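Local coordinates for negative regulator of ofd1 (Schizosaccharomyces pombe, PDB 3QTM), which is required for correct translation termination, directly inhibits ofd1 and stabilises the released N-terminal transcription factor domain of sre1, which activates hypoxic gene expression, at residues S269-L272 with N273-V276; T245-E248 with Y249-L253; L292-L295 with A296-M300. All coordinates share one frame; numbering follows the deposited sequence.

Contact 2 comes first along the chain, on helix 229-254; contact 1 follows on helix 262-285 and contact 3 on helix 292-305. Each joins adjoining turns of one helix and closes no long loop, so the three run in series and neither nest nor cross. Between helices, contact 1 is the middle layer. Leu-272 CD2 packs 3.5 Å from Ala-247 CB of contact 2, while Val-276 CG2 lies 3.5 Å from Ile-298 CG2 of contact 3. Contacts 2 and 3 do not touch, their nearest atoms being about 7 Å apart. The three successive helices belong to the C-terminal, tetratricopeptide-like part of the protein.

Contact 1: residues S269-L272 with N273-V276; sequences SSWL and NNSV
Asn-273 opens the second turn with its backbone N bonded to Ser-269 O, the regular i to i+4 pattern of a helix. Asn-274 repeats the bond to Ser-270 O and adds a side-chain contact: with CG beside its own backbone N (chi1 -75°), its amide reaches back toward the indole of Trp-271. ND2 comes 3.3 Å from Trp-271 CE3 and 3.5 Å from CZ3, meeting the six-membered ring obliquely, with the amide and ring planes 69° apart. A water donates to Ser-270 O at 2.8 Å and, in a weak bond, to Asn-274 OD1, bridging the other end of the amide to the same turn. Ser-275 is buried and grips Trp-271 O twice, through N and through OG, each at 2.9 Å and from opposite faces of the carbonyl plane. The hydroxyl is thereby satisfied within its own helix. Val-276 N bonds to Leu-272 O, and Val-276 CG2 rests 3.4 Å from that oxygen. This turn is sandwiched in a helical array: Trp-271 stacks on Phe-246 and Ser-275 touches Tyr-243 and Thr-244, all of helix 229-254, while Leu-272 reaches Asp-301 and Leu-302 on helix 292-305.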
ATOM      1  N   SER A 269      -5.871 -21.109   9.425  1.00 35.52           N
ATOM      2  CA  SER A 269      -6.432 -21.819   8.281  1.00 34.88           C
ATOM      3  C   SER A 269      -7.411 -20.969   7.483  1.00 33.41           C
ATOM      4  O   SER A 269      -7.494 -21.095   6.263  1.00 31.53           O
ATOM      5  CB  SER A 269      -7.113 -23.116   8.730  1.00 35.98           C
ATOM      6  OG  SER A 269      -6.174 -23.981   9.345  1.00 35.01           O
ATOM      7  N   SER A 270      -8.165 -20.117   8.166  1.00 34.84           N
ATOM      8  CA  SER A 270      -9.054 -19.202   7.461  1.00 36.52           C
ATOM      9  C   SER A 270      -8.256 -18.257   6.578  1.00 32.42           C
ATOM     10  O   SER A 270      -8.637 -17.968   5.439  1.00 31.79           O
ATOM     11  CB  SER A 270      -9.897 -18.391   8.438  1.00 37.59           C
ATOM     12  OG  SER A 270     -11.227 -18.853   8.438  1.00 48.72           O
ATOM     13  N   TRP A 271      -7.148 -17.763   7.110  1.00 30.52           N
ATOM     14  CA  TRP A 271      -6.343 -16.820   6.351  1.00 32.14           C
ATOM     15  C   TRP A 271      -5.640 -17.504   5.185  1.00 30.06           C
ATOM     16  O   TRP A 271      -5.540 -16.936   4.097  1.00 27.77           O
ATOM     17  CB  TRP A 271      -5.371 -16.074   7.266  1.00 32.36           C
ATOM     18  CG  TRP A 271      -6.095 -15.112   8.132  1.00 32.73           C
ATOM     19  CD1 TRP A 271      -6.211 -15.148   9.492  1.00 36.63           C
ATOM     20  CD2 TRP A 271      -6.849 -13.979   7.692  1.00 37.34           C
ATOM     21  NE1 TRP A 271      -6.986 -14.100   9.928  1.00 35.86           N
ATOM     22  CE2 TRP A 271      -7.390 -13.367   8.842  1.00 36.38           C
ATOM     23  CE3 TRP A 271      -7.118 -13.419   6.434  1.00 32.96           C
ATOM     24  CZ2 TRP A 271      -8.174 -12.214   8.774  1.00 36.85           C
ATOM     25  CZ3 TRP A 271      -7.904 -12.282   6.369  1.00 35.43           C
ATOM     26  CH2 TRP A 271      -8.424 -11.692   7.532  1.00 36.34           C
ATOM     27  N   LEU A 272      -5.180 -18.731   5.405  1.00 27.80           N
ATOM     28  CA  LEU A 272      -4.535 -19.490   4.340  1.00 28.82           C
ATOM     29  C   LEU A 272      -5.521 -19.771   3.213  1.00 29.15           C
ATOM     30  O   LEU A 272      -5.183 -19.646   2.030  1.00 26.99           O
ATOM     31  CB  LEU A 272      -3.928 -20.786   4.881  1.00 29.76           C
ATOM     32  CG  LEU A 272      -2.694 -20.569   5.764  1.00 30.70           C
ATOM     33  CD1 LEU A 272      -2.220 -21.870   6.418  1.00 31.69           C
ATOM     34  CD2 LEU A 272      -1.578 -19.922   4.962  1.00 32.07           C
ATOM     35  N   ASN A 273      -6.753 -20.116   3.576  1.00 25.37           N
ATOM     36  CA  ASN A 273      -7.788 -20.341   2.572  1.00 26.34           C
ATOM     37  C   ASN A 273      -8.258 -19.073   1.849  1.00 29.33           C
ATOM     38  O   ASN A 273      -8.609 -19.126   0.673  1.00 30.01           O
ATOM     39  CB  ASN A 273      -8.976 -21.094   3.175  1.00 31.15           C
ATOM     40  CG  ASN A 273      -8.765 -22.592   3.161  1.00 32.20           C
ATOM     41  OD1 ASN A 273      -8.375 -23.162   2.137  1.00 31.05           O
ATOM     42  ND2 ASN A 273      -9.001 -23.237   4.298  1.00 32.40           N
ATOM     43  N   ASN A 274      -8.281 -17.943   2.558  1.00 30.69           N
ATOM     44  CA  ASN A 274      -8.479 -16.643   1.917  1.00 29.97           C
ATOM     45  C   ASN A 274      -7.377 -16.396   0.882  1.00 26.86           C
ATOM     46  O   ASN A 274      -7.624 -15.871  -0.208  1.00 26.69           O
ATOM     47  CB  ASN A 274      -8.456 -15.525   2.958  1.00 28.93           C
ATOM     48  CG  ASN A 274      -9.731 -15.465   3.784  1.00 33.50           C
ATOM     49  OD1 ASN A 274     -10.810 -15.831   3.311  1.00 32.82           O
ATOM     50  ND2 ASN A 274      -9.612 -14.994   5.022  1.00 34.05           N
ATOM     51  N   SER A 275      -6.161 -16.782   1.242  1.00 25.15           N
ATOM     52  CA  SER A 275      -5.009 -16.627   0.362  1.00 28.89           C
ATOM     53  C   SER A 275      -5.220 -17.450  -0.900  1.00 29.06           C
ATOM     54  O   SER A 275      -4.933 -16.989  -2.002  1.00 26.41           O
ATOM     55  CB  SER A 275      -3.734 -17.066   1.079  1.00 26.98           C
ATOM     56  OG  SER A 275      -3.496 -16.246   2.204  1.00 29.19           O
ATOM     57  N   VAL A 276      -5.743 -18.668  -0.733  1.00 28.00           N
ATOM     58  CA  VAL A 276      -6.020 -19.528  -1.880  1.00 26.83           C
ATOM     59  C   VAL A 276      -7.013 -18.866  -2.816  1.00 28.28           C
ATOM     60  O   VAL A 276      -6.835 -18.876  -4.039  1.00 29.27           O
ATOM     61  CB  VAL A 276      -6.561 -20.908  -1.451  1.00 29.36           C
ATOM     62  CG1 VAL A 276      -6.984 -21.719  -2.682  1.00 26.33           C
ATOM     63  CG2 VAL A 276      -5.507 -21.655  -0.654  1.00 27.17           C
TER
HETATM   64  O   HOH W   1     -11.242 -18.730   4.640  1.00 39.79           O

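Contact 2: residues T245-E248 with Y249-L253; sequences TFAE and YYMDL
Thr-245 O takes the backbone N-H of Tyr-249, while its own OG1 bonds back to Asn-241 O. Phe-246 carries the aromatic cluster. Its CE1 lies 3.6 Å from Tyr-249 CD2, the edge of the phenyl ring offset toward the tyrosine face, planes at 75°. The Tyr-250 ring is near parallel to the phenyl but slid so far that the two barely overlap, with Phe-246 CD1 3.6 Å from Tyr-250 CE2. Tyr-249, its CG anti to the backbone N (chi1 168°), also sets CD2 over the centre of the Tyr-250 ring, 3.7 Å above its plane. Tyr-250 OH is hydrogen-bonded to Glu-204 OE2. Ala-247 O accepts Met-251 N and, weakly, Tyr-250 N. Glu-248 accepts Asp-252 N on its carbonyl, and its CG meets CE of selenomethionine Met-251 at 3.4 Å, where that chain bends at chi3 (-67°). A serine in place of Tyr-250 would probably leave Phe-246 CD1 and Tyr-249 CD2 without the ring they pack on and Glu-204 without its phenolic partner. Dispersion and an edge-to-face contact thus hold the rings against Leu-207 and Leu-208 of helix 204-209 in this TPR-like region, while Glu-248 OE1 and Asp-252 OD2, 5.8 Å apart, probably repel mildly.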
ATOM      1  N   THR A 245       0.401 -12.943   5.416  1.00 33.90           N
ATOM      2  CA  THR A 245       1.112 -12.426   6.582  1.00 35.63           C
ATOM      3  C   THR A 245       0.294 -12.642   7.846  1.00 31.85           C
ATOM      4  O   THR A 245       0.835 -12.965   8.901  1.00 30.87           O
ATOM      5  CB  THR A 245       1.446 -10.942   6.439  1.00 35.92           C
ATOM      6  OG1 THR A 245       2.251 -10.757   5.272  1.00 33.52           O
ATOM      7  CG2 THR A 245       2.211 -10.453   7.665  1.00 37.11           C
ATOM      8  N   PHE A 246      -1.015 -12.469   7.741  1.00 29.81           N
ATOM      9  CA  PHE A 246      -1.859 -12.707   8.893  1.00 33.00           C
ATOM     10  C   PHE A 246      -1.803 -14.192   9.265  1.00 34.63           C
ATOM     11  O   PHE A 246      -1.706 -14.553  10.443  1.00 34.44           O
ATOM     12  CB  PHE A 246      -3.291 -12.265   8.627  1.00 33.12           C
ATOM     13  CG  PHE A 246      -3.908 -11.545   9.779  1.00 36.16           C
ATOM     14  CD1 PHE A 246      -3.601 -11.908  11.079  1.00 35.44           C
ATOM     15  CD2 PHE A 246      -4.797 -10.506   9.571  1.00 37.72           C
ATOM     16  CE1 PHE A 246      -4.166 -11.242  12.158  1.00 39.35           C
ATOM     17  CE2 PHE A 246      -5.370  -9.834  10.646  1.00 38.59           C
ATOM     18  CZ  PHE A 246      -5.053 -10.204  11.939  1.00 38.24           C
ATOM     19  N   ALA A 247      -1.849 -15.049   8.248  1.00 33.26           N
ATOM     20  CA  ALA A 247      -1.700 -16.478   8.468  1.00 34.80           C
ATOM     21  C   ALA A 247      -0.431 -16.764   9.262  1.00 38.21           C
ATOM     22  O   ALA A 247      -0.471 -17.514  10.230  1.00 38.14           O
ATOM     23  CB  ALA A 247      -1.694 -17.237   7.152  1.00 29.01           C
ATOM     24  N   GLU A 248       0.689 -16.167   8.862  1.00 35.40           N
ATOM     25  CA  GLU A 248       1.953 -16.390   9.573  1.00 41.26           C
ATOM     26  C   GLU A 248       1.910 -15.874  10.996  1.00 41.87           C
ATOM     27  O   GLU A 248       2.533 -16.443  11.888  1.00 42.73           O
ATOM     28  CB  GLU A 248       3.120 -15.731   8.858  1.00 43.92           C
ATOM     29  CG  GLU A 248       3.473 -16.370   7.558  1.00 46.40           C
ATOM     30  CD  GLU A 248       4.356 -15.473   6.725  1.00 58.63           C
ATOM     31  OE1 GLU A 248       5.004 -14.569   7.313  1.00 57.51           O
ATOM     32  OE2 GLU A 248       4.390 -15.670   5.489  1.00 63.04           O
ATOM     33  N   TYR A 249       1.187 -14.782  11.204  1.00 39.12           N
ATOM     34  CA  TYR A 249       1.022 -14.230  12.537  1.00 40.73           C
ATOM     35  C   TYR A 249       0.514 -15.326  13.466  1.00 44.58           C
ATOM     36  O   TYR A 249       1.032 -15.524  14.570  1.00 42.53           O
ATOM     37  CB  TYR A 249       0.035 -13.073  12.495  1.00 38.52           C
ATOM     38  CG  TYR A 249      -0.449 -12.585  13.846  1.00 43.03           C
ATOM     39  CD1 TYR A 249       0.355 -11.784  14.657  1.00 40.66           C
ATOM     40  CD2 TYR A 249      -1.726 -12.899  14.295  1.00 40.46           C
ATOM     41  CE1 TYR A 249      -0.102 -11.323  15.887  1.00 40.94           C
ATOM     42  CE2 TYR A 249      -2.191 -12.445  15.513  1.00 41.12           C
ATOM     43  CZ  TYR A 249      -1.383 -11.657  16.307  1.00 43.91           C
ATOM     44  OH  TYR A 249      -1.875 -11.213  17.521  1.00 45.57           O
ATOM     45  N   TYR A 250      -0.486 -16.057  12.992  1.00 41.11           N
ATOM     46  CA  TYR A 250      -1.100 -17.097  13.791  1.00 43.76           C
ATOM     47  C   TYR A 250      -0.241 -18.348  13.893  1.00 44.86           C
ATOM     48  O   TYR A 250      -0.142 -18.950  14.961  1.00 43.92           O
ATOM     49  CB  TYR A 250      -2.474 -17.432  13.237  1.00 39.61           C
ATOM     50  CG  TYR A 250      -3.499 -16.376  13.550  1.00 40.66           C
ATOM     51  CD1 TYR A 250      -3.884 -16.124  14.862  1.00 41.49           C
ATOM     52  CD2 TYR A 250      -4.088 -15.633  12.537  1.00 37.10           C
ATOM     53  CE1 TYR A 250      -4.831 -15.157  15.155  1.00 39.88           C
ATOM     54  CE2 TYR A 250      -5.031 -14.670  12.816  1.00 36.13           C
ATOM     55  CZ  TYR A 250      -5.402 -14.433  14.123  1.00 39.90           C
ATOM     56  OH  TYR A 250      -6.346 -13.469  14.393  1.00 38.96           O
HETATM   57  N   MSE A 251       0.381 -18.733  12.784  1.00 44.16           N
HETATM   58  CA  MSE A 251       1.226 -19.914  12.775  1.00 46.31           C
HETATM   59  C   MSE A 251       2.386 -19.713  13.726  1.00 49.41           C
HETATM   60  O   MSE A 251       2.802 -20.641  14.414  1.00 49.43           O
HETATM   61  CB  MSE A 251       1.726 -20.220  11.367  1.00 44.01           C
HETATM   62  CG  MSE A 251       0.601 -20.546  10.391  1.00 44.54           C
HETATM   63 SE   MSE A 251       1.216 -21.061   8.599  1.00 58.93          SE
HETATM   64  CE  MSE A 251       1.994 -19.386   7.981  1.00 46.94           C
ATOM     65  N   ASP A 252       2.896 -18.490  13.778  1.00 49.05           N
ATOM     66  CA  ASP A 252       3.990 -18.179  14.691  1.00 51.44           C
ATOM     67  C   ASP A 252       3.556 -18.299  16.144  1.00 54.43           C
ATOM     68  O   ASP A 252       4.307 -18.807  16.973  1.00 58.04           O
ATOM     69  CB  ASP A 252       4.549 -16.790  14.415  1.00 52.68           C
ATOM     70  CG  ASP A 252       5.331 -16.733  13.121  1.00 64.09           C
ATOM     71  OD1 ASP A 252       5.273 -17.721  12.350  1.00 64.80           O
ATOM     72  OD2 ASP A 252       5.996 -15.703  12.868  1.00 72.59           O
ATOM     73  N   LEU A 253       2.349 -17.831  16.449  1.00 49.23           N
ATOM     74  CA  LEU A 253       1.804 -17.962  17.791  1.00 51.20           C
ATOM     75  C   LEU A 253       1.712 -19.427  18.153  1.00 54.62           C
ATOM     76  O   LEU A 253       2.079 -19.836  19.253  1.00 57.27           O
ATOM     77  CB  LEU A 253       0.414 -17.340  17.875  1.00 47.15           C
ATOM     78  CG  LEU A 253       0.370 -15.816  17.827  1.00 48.10           C
ATOM     79  CD1 LEU A 253      -1.056 -15.319  17.989  1.00 46.94           C
ATOM     80  CD2 LEU A 253       1.249 -15.249  18.909  1.00 45.00           C
TER

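Contact 3: residues L292-L295 with A296-M300; sequences LLKL and ADIKM
Leu-292 O accepts the N-H of Ala-296 at 2.9 Å, the first of four backbone hydrogen bonds that link this turn to the next. Asp-297 N follows on Leu-293 O, Ile-298 N on Lys-294 O and Lys-299 N on Leu-295 O. Among side-chain contacts, Leu-295 and Lys-299 come closest: Leu-295 CD1 lies 3.7 Å from Lys-299 CE and 3.8 Å from its CG, the leucine branch lying across the lysine's methylenes. The lysine chain bends at chi2 (-69°), which keeps its aliphatic part near the leucine. Lys-294 CE and Ile-298 CD1 are 4.2 Å apart, a looser touch. A third group sets carbons against carbonyl oxygens: Ile-298 folds CG1 over Lys-294 O at 3.2 Å, and Ala-296 CB sits 3.4 Å from Leu-293 O. The alanine side chain also packs on Ile-323 of helix 309-328. The charged groups are served from elsewhere: Lys-299 NZ forms a salt bridge with Glu-318, and Asp-297 OD1 bonds to the hydroxyl of Tyr-337. Lys-294 NZ stays 6.8 Å from Asp-297 OD2, so these opposite charges do not pair directly. In this TPR-like helical array, Lys-299 therefore spends its methylenes on local packing, while Lys-299 and Asp-297 extend their polar ends to helices 309-328 and 335-343.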
ATOM      1  N   LEU A 292       2.042 -21.333  -9.862  1.00 32.15           N
ATOM      2  CA  LEU A 292       1.620 -22.577  -9.209  1.00 30.11           C
ATOM      3  C   LEU A 292       2.473 -22.896  -7.978  1.00 29.68           C
ATOM      4  O   LEU A 292       1.988 -23.502  -7.027  1.00 31.01           O
ATOM      5  CB  LEU A 292       1.599 -23.738 -10.209  1.00 31.83           C
ATOM      6  CG  LEU A 292       0.499 -23.617 -11.273  1.00 34.44           C
ATOM      7  CD1 LEU A 292       0.831 -24.410 -12.520  1.00 36.88           C
ATOM      8  CD2 LEU A 292      -0.864 -24.020 -10.708  1.00 33.39           C
ATOM      9  N   LEU A 293       3.730 -22.458  -7.976  1.00 29.70           N
ATOM     10  CA  LEU A 293       4.578 -22.656  -6.799  1.00 29.75           C
ATOM     11  C   LEU A 293       4.076 -21.877  -5.579  1.00 30.59           C
ATOM     12  O   LEU A 293       4.212 -22.340  -4.459  1.00 31.48           O
ATOM     13  CB  LEU A 293       6.030 -22.284  -7.094  1.00 31.09           C
ATOM     14  CG  LEU A 293       6.672 -23.041  -8.257  1.00 34.41           C
ATOM     15  CD1 LEU A 293       8.132 -22.596  -8.434  1.00 34.06           C
ATOM     16  CD2 LEU A 293       6.562 -24.560  -8.042  1.00 34.58           C
ATOM     17  N   LYS A 294       3.508 -20.693  -5.800  1.00 28.15           N
ATOM     18  CA  LYS A 294       2.901 -19.925  -4.713  1.00 29.15           C
ATOM     19  C   LYS A 294       1.688 -20.655  -4.130  1.00 28.39           C
ATOM     20  O   LYS A 294       1.485 -20.682  -2.913  1.00 27.29           O
ATOM     21  CB  LYS A 294       2.496 -18.528  -5.190  1.00 29.55           C
ATOM     22  CG  LYS A 294       1.794 -17.694  -4.125  1.00 33.28           C
ATOM     23  CD  LYS A 294       2.604 -17.676  -2.835  1.00 36.64           C
ATOM     24  CE  LYS A 294       2.085 -16.637  -1.856  1.00 38.78           C
ATOM     25  NZ  LYS A 294       2.257 -15.270  -2.407  1.00 48.71           N
ATOM     26  N   LEU A 295       0.887 -21.250  -5.005  1.00 29.42           N
ATOM     27  CA  LEU A 295      -0.231 -22.081  -4.560  1.00 29.07           C
ATOM     28  C   LEU A 295       0.299 -23.248  -3.730  1.00 30.47           C
ATOM     29  O   LEU A 295      -0.197 -23.533  -2.639  1.00 28.38           O
ATOM     30  CB  LEU A 295      -1.036 -22.595  -5.763  1.00 27.06           C
ATOM     31  CG  LEU A 295      -2.075 -23.687  -5.471  1.00 33.96           C
ATOM     32  CD1 LEU A 295      -3.067 -23.242  -4.384  1.00 29.18           C
ATOM     33  CD2 LEU A 295      -2.811 -24.112  -6.739  1.00 29.73           C
ATOM     34  N   ALA A 296       1.326 -23.908  -4.252  1.00 30.96           N
ATOM     35  CA  ALA A 296       1.953 -25.023  -3.559  1.00 30.87           C
ATOM     36  C   ALA A 296       2.383 -24.658  -2.133  1.00 32.78           C
ATOM     37  O   ALA A 296       2.141 -25.421  -1.194  1.00 31.66           O
ATOM     38  CB  ALA A 296       3.141 -25.546  -4.369  1.00 31.12           C
ATOM     39  N   ASP A 297       3.019 -23.496  -1.965  1.00 32.97           N
ATOM     40  CA  ASP A 297       3.473 -23.063  -0.642  1.00 30.57           C
ATOM     41  C   ASP A 297       2.316 -22.850   0.329  1.00 30.82           C
ATOM     42  O   ASP A 297       2.411 -23.193   1.501  1.00 30.00           O
ATOM     43  CB  ASP A 297       4.280 -21.770  -0.737  1.00 34.12           C
ATOM     44  CG  ASP A 297       5.548 -21.928  -1.564  1.00 39.36           C
ATOM     45  OD1 ASP A 297       6.032 -23.073  -1.724  1.00 40.28           O
ATOM     46  OD2 ASP A 297       6.059 -20.894  -2.048  1.00 42.38           O
ATOM     47  N   ILE A 298       1.233 -22.261  -0.161  1.00 29.83           N
ATOM     48  CA  ILE A 298       0.045 -22.050   0.663  1.00 30.87           C
ATOM     49  C   ILE A 298      -0.561 -23.390   1.099  1.00 32.30           C
ATOM     50  O   ILE A 298      -0.925 -23.576   2.259  1.00 31.29           O
ATOM     51  CB  ILE A 298      -1.006 -21.227  -0.100  1.00 27.39           C
ATOM     52  CG1 ILE A 298      -0.440 -19.839  -0.443  1.00 27.82           C
ATOM     53  CG2 ILE A 298      -2.294 -21.113   0.706  1.00 30.10           C
ATOM     54  CD1 ILE A 298      -1.297 -19.056  -1.430  1.00 27.21           C
ATOM     55  N   LYS A 299      -0.661 -24.327   0.162  1.00 30.33           N
ATOM     56  CA  LYS A 299      -1.182 -25.650   0.477  1.00 31.87           C
ATOM     57  C   LYS A 299      -0.292 -26.398   1.473  1.00 32.95           C
ATOM     58  O   LYS A 299      -0.787 -27.111   2.344  1.00 32.26           O
ATOM     59  CB  LYS A 299      -1.354 -26.458  -0.806  1.00 30.07           C
ATOM     60  CG  LYS A 299      -2.423 -25.892  -1.739  1.00 32.71           C
ATOM     61  CD  LYS A 299      -3.836 -26.044  -1.157  1.00 29.50           C
ATOM     62  CE  LYS A 299      -4.903 -25.612  -2.166  1.00 30.98           C
ATOM     63  NZ  LYS A 299      -6.295 -25.791  -1.647  1.00 28.84           N
HETATM   64  N   MSE A 300       1.021 -26.227   1.348  1.00 31.30           N
HETATM   65  CA  MSE A 300       1.964 -26.863   2.264  1.00 33.39           C
HETATM   66  C   MSE A 300       1.867 -26.287   3.672  1.00 34.36           C
HETATM   67  O   MSE A 300       2.039 -27.004   4.650  1.00 35.11           O
HETATM   68  CB  MSE A 300       3.393 -26.744   1.743  1.00 34.19           C
HETATM   69  CG  MSE A 300       3.722 -27.717   0.630  1.00 41.26           C
HETATM   70 SE   MSE A 300       5.502 -27.392  -0.128  1.00 73.96          SE
HETATM   71  CE  MSE A 300       5.062 -26.239  -1.622  1.00 41.78           C
TER